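PDB 5FP2: ferric enterobactin receptor PIRA from Pseudomonas aeruginosa, which probably takes up ferric enterobactin and related iron-siderophore complexes across the outer membrane as a TonB-dependent receptor. Local coordinates for residues 171-176 with 709-714; 196-201 with 244-249; 250-255 with 304-309; 662-667 with 678-683. One frame throughout, in Å; residues are numbered along the deposited sequence.

Overall arrangement
All four contacts lie in the wall of one antiparallel barrel of 22 strands. Interaction 1 pairs the first barrel strand, 166-176, with the last, 708-716. Interaction 4 is its neighbour, centres about 11 Å apart, across the border of strands 674-681 and 708-716. Interactions 2 and 3 also adjoin, centres about 13 Å apart, across the border of strands 235-247 and 252-264. Between the pairs the centres are about 36 to 45 Å apart. Along the chain, interactions 2, 3 and 4 follow in that order within the long span that interaction 1 joins. Interaction 1 thus closes the barrel around the plug region, while interactions 2 and 3 join neighbouring strands at the opposite, probably periplasmic, end, as in a TonB-dependent receptor.

Interaction 1. Residues 171-176 with 709-714; sequences VFTNIP and YYVSMT
Phe-172 and Tyr-710 meet on the inner face of the seam that closes the 22-stranded beta-barrel, where the first strand runs antiparallel to the last at 171°. Val-171 with Met-713, Thr-173 with Val-711 and Ile-175 with Tyr-709 are hydrogen-bonded pairs, their side chains turned to the outer face. Phe-172 with Ser-712 and Asn-174 with Tyr-710 are the non-hydrogen-bonded pairs between them, facing inward.

Tyr-710 can be followed from CB to its tip. Its CB lies 3.4 Å from Thr-173 O and 3.7 Å from Phe-172 CZ. With CG held between the backbone N and the carbonyl carbon (chi1 72°), the ring drops off the strand on the inner face, and only its near end lies beside the far end of the Phe-172 ring. CG meets Phe-172 CE2 at 3.9 Å and CD1 meets the same atom at 3.7 Å. The two rings are nearly parallel, planes 28° apart, but displaced, with little overlap and centroids 5.6 Å apart. Beyond the ring, the OH is hydrogen-bonded to Ser-665 OG. Both rings also touch Pro-52, which belongs to the plug region, so the seam is packed from within.

On the outer face Thr-173 and Val-711 run alongside each other, with Thr-173 CG2 3.9 Å from Val-711 CG1. Next along the same flank of the Phe-172 ring, Ser-712 CB sits at the edge, 3.9 Å from CD2.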
loop_
_atom_site.group_PDB
_atom_site.type_symbol
_atom_site.label_atom_id
_atom_site.label_comp_id
_atom_site.label_asym_id
_atom_site.label_seq_id
_atom_site.Cartn_x
_atom_site.Cartn_y
_atom_site.Cartn_z
ATOM N N VAL A 171 11.037 12.890 -15.664
ATOM C CA VAL A 171 11.297 11.850 -16.637
ATOM C C VAL A 171 12.264 10.805 -16.097
ATOM O O VAL A 171 13.303 11.128 -15.514
ATOM C CB VAL A 171 11.845 12.409 -17.947
ATOM C CG1 VAL A 171 11.618 11.392 -19.053
ATOM C CG2 VAL A 171 11.171 13.729 -18.269
ATOM N N PHE A 172 11.928 9.544 -16.333
ATOM C CA PHE A 172 12.747 8.438 -15.869
ATOM C C PHE A 172 12.881 7.413 -16.974
ATOM O O PHE A 172 11.912 7.121 -17.684
ATOM C CB PHE A 172 12.098 7.780 -14.657
ATOM C CG PHE A 172 12.801 6.540 -14.195
ATOM C CD1 PHE A 172 12.535 5.317 -14.781
ATOM C CD2 PHE A 172 13.719 6.602 -13.171
ATOM C CE1 PHE A 172 13.157 4.169 -14.339
ATOM C CE2 PHE A 172 14.372 5.458 -12.729
ATOM C CZ PHE A 172 14.077 4.233 -13.300
ATOM N N THR A 173 14.065 6.823 -17.073
ATOM C CA THR A 173 14.318 5.838 -18.100
ATOM C C THR A 173 15.324 4.815 -17.577
ATOM O O THR A 173 16.369 5.156 -17.022
ATOM C CB THR A 173 14.816 6.505 -19.393
ATOM O OG1 THR A 173 15.343 5.512 -20.273
ATOM C CG2 THR A 173 15.888 7.531 -19.090
ATOM N N ASN A 174 14.945 3.551 -17.681
ATOM C CA ASN A 174 15.767 2.458 -17.242
ATOM C C ASN A 174 16.135 1.617 -18.442
ATOM O O ASN A 174 15.264 1.053 -19.090
ATOM C CB ASN A 174 14.971 1.622 -16.249
ATOM C CG ASN A 174 15.630 0.307 -15.935
ATOM O OD1 ASN A 174 16.599 0.263 -15.193
ATOM N ND2 ASN A 174 15.111 -0.772 -16.501
ATOM N N ILE A 175 17.430 1.491 -18.710
ATOM C CA ILE A 175 17.909 0.675 -19.826
ATOM C C ILE A 175 18.705 -0.545 -19.341
ATOM O O ILE A 175 19.827 -0.411 -18.842
ATOM C CB ILE A 175 18.782 1.513 -20.779
ATOM C CG1 ILE A 175 17.973 2.684 -21.362
ATOM C CG2 ILE A 175 19.334 0.637 -21.893
ATOM C CD1 ILE A 175 18.732 3.991 -21.405
ATOM N N PRO A 176 18.124 -1.745 -19.489
ATOM C CA PRO A 176 18.826 -3.005 -19.267
ATOM C C PRO A 176 20.082 -3.096 -20.104
ATOM O O PRO A 176 20.060 -2.751 -21.272
ATOM C CB PRO A 176 17.828 -4.051 -19.754
ATOM C CG PRO A 176 16.493 -3.420 -19.583
ATOM C CD PRO A 176 16.698 -1.950 -19.800
ATOM N N TYR A 709 20.957 0.264 -16.260
ATOM C CA TYR A 709 21.325 1.648 -16.009
ATOM C C TYR A 709 20.064 2.473 -16.077
ATOM O O TYR A 709 19.209 2.219 -16.930
ATOM C CB TYR A 709 22.312 2.109 -17.076
ATOM C CG TYR A 709 23.487 1.152 -17.256
ATOM C CD1 TYR A 709 23.353 -0.017 -17.993
ATOM C CD2 TYR A 709 24.723 1.412 -16.682
ATOM C CE1 TYR A 709 24.414 -0.878 -18.197
ATOM C CE2 TYR A 709 25.781 0.532 -16.853
ATOM C CZ TYR A 709 25.628 -0.610 -17.617
ATOM O OH TYR A 709 26.691 -1.501 -17.742
ATOM N N TYR A 710 19.901 3.396 -15.136
ATOM C CA TYR A 710 18.744 4.288 -15.152
ATOM C C TYR A 710 19.121 5.732 -14.838
ATOM O O TYR A 710 20.096 6.004 -14.146
ATOM C CB TYR A 710 17.673 3.807 -14.169
ATOM C CG TYR A 710 18.039 4.008 -12.710
ATOM C CD1 TYR A 710 18.016 5.274 -12.140
ATOM C CD2 TYR A 710 18.376 2.934 -11.896
ATOM C CE1 TYR A 710 18.342 5.476 -10.815
ATOM C CE2 TYR A 710 18.678 3.125 -10.563
ATOM C CZ TYR A 710 18.642 4.403 -10.020
ATOM O OH TYR A 710 18.978 4.626 -8.686
ATOM N N VAL A 711 18.298 6.659 -15.300
ATOM C CA VAL A 711 18.537 8.071 -15.025
ATOM C C VAL A 711 17.218 8.880 -15.041
ATOM O O VAL A 711 16.260 8.553 -15.753
ATOM C CB VAL A 711 19.616 8.649 -15.987
ATOM C CG1 VAL A 711 19.347 8.242 -17.426
ATOM C CG2 VAL A 711 19.723 10.164 -15.874
ATOM N N SER A 712 17.135 9.836 -14.121
ATOM C CA SER A 712 15.912 10.586 -13.868
ATOM C C SER A 712 16.242 12.052 -13.764
ATOM O O SER A 712 17.267 12.436 -13.209
ATOM C CB SER A 712 15.286 10.158 -12.544
ATOM O OG SER A 712 14.052 10.813 -12.303
ATOM N N MET A 713 15.307 12.871 -14.218
ATOM C CA MET A 713 15.386 14.317 -14.050
ATOM C C MET A 713 14.063 14.793 -13.506
ATOM O O MET A 713 13.015 14.325 -13.948
ATOM C CB MET A 713 15.653 14.969 -15.394
ATOM C CG MET A 713 16.145 16.400 -15.295
ATOM S SD MET A 713 16.526 17.054 -16.931
ATOM C CE MET A 713 15.279 18.354 -17.119
ATOM N N THR A 714 14.102 15.671 -12.515
ATOM C CA THR A 714 12.888 16.297 -12.031
ATOM C C THR A 714 12.972 17.834 -12.118
ATOM O O THR A 714 13.843 18.452 -11.517
ATOM C CB THR A 714 12.527 15.795 -10.617
ATOM O OG1 THR A 714 11.915 14.504 -10.712
ATOM C CG2 THR A 714 11.546 16.725 -9.947
#

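Interaction 2. Residues 196-201 with 244-249; sequences TEALSF and LSWQVT
Strands 199-201 and 244-247 run antiparallel, their short axes 4.6 Å apart at closest and 156° between their directions. Ser-200 and Ser-245 form a hydrogen-bonded pair, with Ser-200 N to Ser-245 O at 2.9 Å and a return bond from Ser-245 N to Ser-200 O. One residue before strand 199-210 begins, Ala-198 O accepts from Gln-247 N at 2.8 Å, nearly straight at 167°.

Leu-199 supplies most of the apolar contact. Its CD2 branch leans across to the neighbouring strand, 3.7 Å from Trp-246 CB and 3.6 Å from Ser-245 O. The indole stands with CG anti to the backbone N (chi1 171°), a setting that brings its CD1 edge to Ala-198 O, in the ring plane at 3.7 Å. Over the centre of one indole face sits Val-248 CG2, 3.6 Å above the plane, where the strand turns its corner. The two serines occupy the other face of the sheet: Ser-245 OG is hydrogen-bonded to Asp-255 on the next strand, and both side chains touch Pro-161.

Leu-199, Leu-244 and Trp-246 probably lie on the outer, lipid-side surface; a bound n-octane lies about 9 Å from the Leu-244 side chain, too far to touch it. With Thr-196 N bonded to Leu-199 O across the short connection, this is the pattern of a barrel strand start beside a tight turn, consistent with the periplasmic rim of a TonB-dependent receptor.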
loop_
_atom_site.group_PDB
_atom_site.type_symbol
_atom_site.label_atom_id
_atom_site.label_comp_id
_atom_site.label_asym_id
_atom_site.label_seq_id
_atom_site.Cartn_x
_atom_site.Cartn_y
_atom_site.Cartn_z
ATOM N N THR A 196 -9.007 30.301 -5.983
ATOM C CA THR A 196 -9.912 31.194 -5.294
ATOM C C THR A 196 -9.539 31.126 -3.813
ATOM O O THR A 196 -8.745 30.266 -3.411
ATOM C CB THR A 196 -11.354 30.713 -5.504
ATOM O OG1 THR A 196 -11.667 30.783 -6.899
ATOM C CG2 THR A 196 -12.338 31.560 -4.718
ATOM N N GLU A 197 -10.034 32.060 -3.013
ATOM C CA GLU A 197 -9.841 31.991 -1.573
ATOM C C GLU A 197 -10.403 30.697 -1.002
ATOM O O GLU A 197 -9.867 30.169 -0.022
ATOM C CB GLU A 197 -10.469 33.200 -0.885
ATOM C CG GLU A 197 -9.740 34.509 -1.163
ATOM C CD GLU A 197 -9.964 35.564 -0.085
ATOM O OE1 GLU A 197 -10.298 35.173 1.060
ATOM O OE2 GLU A 197 -9.773 36.778 -0.367
ATOM N N ALA A 198 -11.402 30.136 -1.673
ATOM C CA ALA A 198 -12.087 28.952 -1.183
ATOM C C ALA A 198 -11.803 27.705 -2.007
ATOM O O ALA A 198 -12.080 26.599 -1.554
ATOM C CB ALA A 198 -13.581 29.205 -1.145
ATOM N N LEU A 199 -11.326 27.873 -3.236
ATOM C CA LEU A 199 -11.049 26.726 -4.109
ATOM C C LEU A 199 -9.556 26.529 -4.368
ATOM O O LEU A 199 -8.786 27.489 -4.508
ATOM C CB LEU A 199 -11.800 26.835 -5.440
ATOM C CG LEU A 199 -13.335 26.688 -5.470
ATOM C CD1 LEU A 199 -13.839 26.894 -6.888
ATOM C CD2 LEU A 199 -13.754 25.312 -4.964
ATOM N N SER A 200 -9.162 25.257 -4.324
ATOM C CA SER A 200 -7.825 24.795 -4.684
ATOM C C SER A 200 -7.938 23.537 -5.531
ATOM O O SER A 200 -8.866 22.734 -5.382
ATOM C CB SER A 200 -7.028 24.448 -3.434
ATOM O OG SER A 200 -7.126 25.448 -2.443
ATOM N N PHE A 201 -6.938 23.327 -6.369
ATOM C CA PHE A 201 -6.910 22.147 -7.213
ATOM C C PHE A 201 -5.566 21.432 -7.112
ATOM O O PHE A 201 -4.566 22.020 -6.690
ATOM C CB PHE A 201 -7.174 22.549 -8.668
ATOM C CG PHE A 201 -5.973 23.133 -9.354
ATOM C CD1 PHE A 201 -5.540 24.417 -9.037
ATOM C CD2 PHE A 201 -5.277 22.403 -10.302
ATOM C CE1 PHE A 201 -4.442 24.968 -9.672
ATOM C CE2 PHE A 201 -4.204 22.960 -10.966
ATOM C CZ PHE A 201 -3.769 24.234 -10.635
ATOM N N LEU A 244 -10.481 18.806 -6.934
ATOM C CA LEU A 244 -10.967 20.143 -6.684
ATOM C C LEU A 244 -11.268 20.201 -5.211
ATOM O O LEU A 244 -11.931 19.310 -4.667
ATOM C CB LEU A 244 -12.259 20.354 -7.479
ATOM C CG LEU A 244 -12.826 21.759 -7.641
ATOM C CD1 LEU A 244 -11.771 22.849 -7.779
ATOM C CD2 LEU A 244 -13.709 21.733 -8.874
ATOM N N SER A 245 -10.694 21.178 -4.528
ATOM C CA SER A 245 -10.873 21.236 -3.088
ATOM C C SER A 245 -11.609 22.503 -2.669
ATOM O O SER A 245 -11.222 23.609 -3.047
ATOM C CB SER A 245 -9.534 21.159 -2.384
ATOM O OG SER A 245 -9.774 21.141 -1.000
ATOM N N TRP A 246 -12.651 22.350 -1.864
ATOM C CA TRP A 246 -13.466 23.492 -1.495
ATOM C C TRP A 246 -13.490 23.701 0.024
ATOM O O TRP A 246 -14.015 22.879 0.778
ATOM C CB TRP A 246 -14.879 23.335 -2.076
ATOM C CG TRP A 246 -15.873 24.350 -1.580
ATOM C CD1 TRP A 246 -15.610 25.602 -1.097
ATOM C CD2 TRP A 246 -17.294 24.204 -1.561
ATOM N NE1 TRP A 246 -16.768 26.194 -0.687
ATOM C CE2 TRP A 246 -17.823 25.378 -1.008
ATOM C CE3 TRP A 246 -18.167 23.180 -1.938
ATOM C CZ2 TRP A 246 -19.189 25.560 -0.822
ATOM C CZ3 TRP A 246 -19.515 23.357 -1.749
ATOM C CH2 TRP A 246 -20.015 24.534 -1.183
ATOM N N GLN A 247 -12.947 24.834 0.456
ATOM C CA GLN A 247 -12.973 25.205 1.856
ATOM C C GLN A 247 -14.246 25.938 2.197
ATOM O O GLN A 247 -14.329 27.153 2.052
ATOM C CB GLN A 247 -11.777 26.080 2.215
ATOM C CG GLN A 247 -11.482 26.100 3.708
ATOM C CD GLN A 247 -10.066 25.691 4.000
ATOM O OE1 GLN A 247 -9.113 26.400 3.667
ATOM N NE2 GLN A 247 -9.912 24.514 4.588
ATOM N N VAL A 248 -15.242 25.174 2.626
ATOM C CA VAL A 248 -16.587 25.673 2.857
ATOM C C VAL A 248 -16.547 26.585 4.069
ATOM O O VAL A 248 -17.223 27.611 4.112
ATOM C CB VAL A 248 -17.548 24.510 3.160
ATOM C CG1 VAL A 248 -18.973 25.012 3.268
ATOM C CG2 VAL A 248 -17.444 23.430 2.093
ATOM N N THR A 249 -15.769 26.158 5.059
ATOM C CA THR A 249 -15.547 26.886 6.305
ATOM C C THR A 249 -14.095 26.667 6.746
ATOM O O THR A 249 -13.418 25.751 6.272
ATOM C CB THR A 249 -16.473 26.343 7.408
ATOM O OG1 THR A 249 -17.809 26.307 6.910
ATOM C CG2 THR A 249 -16.434 27.207 8.664
#

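Interaction 3. Residues 250-255 with 304-309; sequences PDQVVD and GTWSFG
Gln-252 and Trp-306 form the close-packed part of this contact, next to the one backbone bond between the segments. Thr-305 N donates to Asp-251 O at 3.0 Å, the N-H fairly straight at 160° although the donor is tilted 20° from the carbonyl plane. One residue on, Gln-252 faces Gly-304 as a non-hydrogen-bonded antiparallel pair.

The glutamine chain runs out extended beyond CG and brings its amide against the outer corner of the indole: CD is 3.5 Å from Trp-306 CH2 and OE1 3.9 Å from Trp-306 CZ3. Amide and ring planes stand 50° apart, so this is an oblique contact rather than a stack. Beneath the ring, Gly-304 offers no side chain, and its CA lies 3.4 Å from the indole plane, toward the rim of that face. Both polar ends are held from nearby strand positions, Gln-252 NE2 by His-302 and Trp-306 NE1 by Ser-311 OG, which restrains the amide and the indole.

Against this packing of amide on indole stands the exposed edge of the contact. There Asp-251 CB passes close to the facing backbone, 3.3 Å from Thr-305 O, but its carboxylate makes no hydrogen bond to 304-309. Thr-305 itself is exposed, and the chain then leaves the contact in a type I turn from Trp-306 to Gly-309, where Trp-306 CB rests over one face of the Phe-308 ring.

The arrangement is that of strand ends meeting beside a tight two-residue hairpin turn, as at the probable periplasmic rim of outer-membrane beta-barrels.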
loop_
_atom_site.group_PDB
_atom_site.type_symbol
_atom_site.label_atom_id
_atom_site.label_comp_id
_atom_site.label_asym_id
_atom_site.label_seq_id
_atom_site.Cartn_x
_atom_site.Cartn_y
_atom_site.Cartn_z
ATOM N N PRO A 250 -13.613 27.499 7.672
ATOM C CA PRO A 250 -12.315 27.159 8.212
ATOM C C PRO A 250 -12.276 25.766 8.842
ATOM O O PRO A 250 -11.192 25.213 9.050
ATOM C CB PRO A 250 -12.067 28.258 9.261
ATOM C CG PRO A 250 -13.230 29.210 9.167
ATOM C CD PRO A 250 -13.920 28.922 7.872
ATOM N N ASP A 251 -13.440 25.190 9.135
ATOM C CA ASP A 251 -13.479 23.881 9.784
ATOM C C ASP A 251 -14.021 22.781 8.874
ATOM O O ASP A 251 -14.315 21.686 9.345
ATOM C CB ASP A 251 -14.317 23.930 11.070
ATOM C CG ASP A 251 -13.662 24.741 12.182
ATOM O OD1 ASP A 251 -12.650 25.434 11.932
ATOM O OD2 ASP A 251 -14.171 24.685 13.320
ATOM N N GLN A 252 -14.192 23.068 7.586
ATOM C CA GLN A 252 -14.748 22.078 6.659
ATOM C C GLN A 252 -14.097 22.121 5.284
ATOM O O GLN A 252 -13.814 23.189 4.744
ATOM C CB GLN A 252 -16.251 22.270 6.488
ATOM C CG GLN A 252 -17.070 21.964 7.728
ATOM C CD GLN A 252 -18.554 22.146 7.494
ATOM O OE1 GLN A 252 -19.198 23.001 8.109
ATOM N NE2 GLN A 252 -19.109 21.329 6.608
ATOM N N VAL A 253 -13.877 20.940 4.720
ATOM C CA VAL A 253 -13.334 20.833 3.382
ATOM C C VAL A 253 -14.074 19.733 2.643
ATOM O O VAL A 253 -14.284 18.656 3.185
ATOM C CB VAL A 253 -11.829 20.521 3.400
ATOM C CG1 VAL A 253 -11.334 20.210 2.003
ATOM C CG2 VAL A 253 -11.058 21.702 3.955
ATOM N N VAL A 254 -14.494 20.019 1.417
ATOM C CA VAL A 254 -14.999 18.986 0.533
ATOM C C VAL A 254 -13.990 18.781 -0.587
ATOM O O VAL A 254 -13.432 19.750 -1.090
ATOM C CB VAL A 254 -16.364 19.375 -0.050
ATOM C CG1 VAL A 254 -16.862 18.300 -0.996
ATOM C CG2 VAL A 254 -17.359 19.597 1.071
ATOM N N ASP A 255 -13.702 17.529 -0.930
ATOM C CA ASP A 255 -12.914 17.241 -2.126
ATOM C C ASP A 255 -13.735 16.553 -3.207
ATOM O O ASP A 255 -14.274 15.474 -2.978
ATOM C CB ASP A 255 -11.720 16.363 -1.791
ATOM C CG ASP A 255 -10.766 17.024 -0.820
ATOM O OD1 ASP A 255 -10.836 18.271 -0.693
ATOM O OD2 ASP A 255 -9.996 16.290 -0.144
ATOM N N GLY A 304 -14.767 17.287 8.252
ATOM C CA GLY A 304 -15.048 18.316 9.250
ATOM C C GLY A 304 -14.264 18.164 10.541
ATOM O O GLY A 304 -14.145 17.058 11.081
ATOM N N THR A 305 -13.728 19.276 11.041
ATOM C CA THR A 305 -13.196 19.344 12.400
ATOM C C THR A 305 -14.170 20.097 13.290
ATOM O O THR A 305 -14.488 21.256 13.036
ATOM C CB THR A 305 -11.846 20.079 12.433
ATOM O OG1 THR A 305 -11.032 19.633 11.339
ATOM C CG2 THR A 305 -11.124 19.822 13.752
ATOM N N TRP A 306 -14.672 19.422 14.310
ATOM C CA TRP A 306 -15.794 19.931 15.069
ATOM C C TRP A 306 -15.324 20.117 16.501
ATOM O O TRP A 306 -14.195 19.752 16.833
ATOM C CB TRP A 306 -16.972 18.950 14.987
ATOM C CG TRP A 306 -17.314 18.512 13.577
ATOM C CD1 TRP A 306 -17.058 17.292 13.000
ATOM C CD2 TRP A 306 -18.029 19.270 12.601
ATOM N NE1 TRP A 306 -17.542 17.266 11.715
ATOM C CE2 TRP A 306 -18.147 18.464 11.450
ATOM C CE3 TRP A 306 -18.545 20.566 12.571
ATOM C CZ2 TRP A 306 -18.771 18.908 10.289
ATOM C CZ3 TRP A 306 -19.154 21.012 11.408
ATOM C CH2 TRP A 306 -19.253 20.189 10.280
ATOM N N SER A 307 -16.169 20.698 17.348
ATOM C CA SER A 307 -15.810 20.876 18.748
ATOM C C SER A 307 -15.523 19.526 19.399
ATOM O O SER A 307 -14.608 19.405 20.208
ATOM C CB SER A 307 -16.931 21.586 19.510
ATOM O OG SER A 307 -17.980 21.969 18.645
ATOM N N PHE A 308 -16.331 18.524 19.061
ATOM C CA PHE A 308 -16.265 17.209 19.693
ATOM C C PHE A 308 -15.367 16.232 18.933
ATOM O O PHE A 308 -15.348 15.040 19.242
ATOM C CB PHE A 308 -17.673 16.610 19.830
ATOM C CG PHE A 308 -18.419 16.529 18.534
ATOM C CD1 PHE A 308 -18.214 15.464 17.668
ATOM C CD2 PHE A 308 -19.257 17.563 18.142
ATOM C CE1 PHE A 308 -18.850 15.422 16.439
ATOM C CE2 PHE A 308 -19.894 17.527 16.916
ATOM C CZ PHE A 308 -19.687 16.457 16.061
ATOM N N GLY A 309 -14.571 16.728 17.991
ATOM C CA GLY A 309 -13.670 15.843 17.259
ATOM C C GLY A 309 -13.742 16.057 15.764
ATOM O O GLY A 309 -13.891 17.189 15.307
#

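Interaction 4. Residues 662-667 with 678-683; sequences WGVSAG and GGVSNL
The beta hairpin of strands 659-669 and 674-681, late in the barrel wall, brings Val-664 opposite Val-680 and Ala-666 opposite Gly-678. Both are hydrogen-bonded antiparallel pairs, and the strand directions differ by 178°. Val-664 N reaches Val-680 O at 2.9 Å and Val-680 N returns to Val-664 O at 2.8 Å; Gly-678 N meets Ala-666 O at 2.9 Å.

Side-chain contact gathers on the valines. CG1 of Val-664, at chi1 67°, leans over the partner strand to 3.9 Å from Val-680 CB. Past Ser-681 the regular pairing stops: Asn-682 has positive phi, and the chain kinks so that Leu-683 N, not Asn-682 N, bonds to Trp-662 O. Leu-683 then folds back toward the hairpin, its CD1 4.3 Å from Val-664 CB. Asn-682 turns the other way, its ND2 hydrogen-bonded to Pro-705 O and Lys-686 O.

Two consecutive glycines, Gly-678 and Gly-679, leave this part of strand 674-681 as bare backbone, and Ser-665 CA comes within 3.5 Å of Gly-678 O. Polar main-chain groups are thus paired between the strands, while the valines and Leu-683 make a small apolar patch, consistent with an apolar outer face of the barrel wall.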
loop_
_atom_site.group_PDB
_atom_site.type_symbol
_atom_site.label_atom_id
_atom_site.label_comp_id
_atom_site.label_asym_id
_atom_site.label_seq_id
_atom_site.Cartn_x
_atom_site.Cartn_y
_atom_site.Cartn_z
ATOM N N TRP A 662 23.015 -6.129 -5.812
ATOM C CA TRP A 662 23.497 -4.850 -5.293
ATOM C C TRP A 662 23.316 -3.753 -6.296
ATOM O O TRP A 662 23.746 -3.909 -7.435
ATOM C CB TRP A 662 24.991 -4.910 -5.033
ATOM C CG TRP A 662 25.416 -5.353 -3.657
ATOM C CD1 TRP A 662 25.808 -4.551 -2.632
ATOM C CD2 TRP A 662 25.564 -6.689 -3.202
ATOM N NE1 TRP A 662 26.183 -5.305 -1.546
ATOM C CE2 TRP A 662 26.016 -6.625 -1.862
ATOM C CE3 TRP A 662 25.319 -7.935 -3.776
ATOM C CZ2 TRP A 662 26.325 -7.761 -1.118
ATOM C CZ3 TRP A 662 25.530 -9.072 -2.996
ATOM C CH2 TRP A 662 26.090 -8.976 -1.701
ATOM N N GLY A 663 22.822 -2.597 -5.856
ATOM C CA GLY A 663 22.729 -1.431 -6.726
ATOM C C GLY A 663 23.553 -0.281 -6.185
ATOM O O GLY A 663 23.803 -0.197 -4.984
ATOM N N VAL A 664 23.934 0.631 -7.071
ATOM C CA VAL A 664 24.495 1.920 -6.676
ATOM C C VAL A 664 23.679 3.053 -7.280
ATOM O O VAL A 664 23.090 2.888 -8.344
ATOM C CB VAL A 664 25.963 2.045 -7.119
ATOM C CG1 VAL A 664 26.079 2.093 -8.633
ATOM C CG2 VAL A 664 26.601 3.277 -6.497
ATOM N N SER A 665 23.686 4.207 -6.612
ATOM C CA SER A 665 22.743 5.286 -6.890
ATOM C C SER A 665 23.278 6.654 -6.450
ATOM O O SER A 665 23.811 6.825 -5.342
ATOM C CB SER A 665 21.435 5.012 -6.162
ATOM O OG SER A 665 20.358 5.655 -6.812
ATOM N N ALA A 666 23.116 7.640 -7.331
ATOM C CA ALA A 666 23.618 8.991 -7.070
ATOM C C ALA A 666 22.567 10.018 -7.404
ATOM O O ALA A 666 21.750 9.797 -8.286
ATOM C CB ALA A 666 24.874 9.270 -7.878
ATOM N N GLY A 667 22.606 11.139 -6.693
ATOM C CA GLY A 667 21.630 12.197 -6.897
ATOM C C GLY A 667 22.222 13.568 -6.675
ATOM O O GLY A 667 23.003 13.771 -5.744
ATOM N N GLY A 678 20.710 9.100 -10.882
ATOM C CA GLY A 678 21.177 8.034 -11.763
ATOM C C GLY A 678 21.793 6.878 -10.981
ATOM O O GLY A 678 22.244 7.051 -9.852
ATOM N N GLY A 679 21.804 5.692 -11.579
ATOM C CA GLY A 679 22.027 4.483 -10.821
ATOM C C GLY A 679 22.227 3.250 -11.669
ATOM O O GLY A 679 21.766 3.165 -12.798
ATOM N N VAL A 680 22.972 2.295 -11.109
ATOM C CA VAL A 680 23.054 0.941 -11.657
ATOM C C VAL A 680 22.385 -0.048 -10.735
ATOM O O VAL A 680 22.579 0.014 -9.531
ATOM C CB VAL A 680 24.479 0.445 -11.800
ATOM C CG1 VAL A 680 24.424 -0.950 -12.390
ATOM C CG2 VAL A 680 25.303 1.366 -12.678
ATOM N N SER A 681 21.542 -0.896 -11.307
ATOM C CA SER A 681 20.827 -1.892 -10.538
ATOM C C SER A 681 21.354 -3.255 -10.939
ATOM O O SER A 681 21.621 -3.509 -12.121
ATOM C CB SER A 681 19.332 -1.830 -10.812
ATOM O OG SER A 681 19.037 -2.538 -12.010
ATOM N N ASN A 682 21.465 -4.140 -9.956
ATOM C CA ASN A 682 22.141 -5.388 -10.174
ATOM C C ASN A 682 23.537 -5.097 -10.729
ATOM O O ASN A 682 23.971 -5.637 -11.753
ATOM C CB ASN A 682 21.345 -6.315 -11.086
ATOM C CG ASN A 682 21.785 -7.781 -10.960
ATOM O OD1 ASN A 682 22.799 -8.115 -10.317
ATOM N ND2 ASN A 682 20.997 -8.670 -11.546
ATOM N N LEU A 683 24.254 -4.260 -9.989
ATOM C CA LEU A 683 25.662 -4.034 -10.211
ATOM C C LEU A 683 26.404 -5.237 -10.810
ATOM O O LEU A 683 27.000 -5.132 -11.887
ATOM C CB LEU A 683 26.333 -3.670 -8.883
ATOM C CG LEU A 683 26.762 -2.206 -8.808
ATOM C CD1 LEU A 683 27.552 -1.962 -7.524
ATOM C CD2 LEU A 683 27.614 -1.882 -10.029
#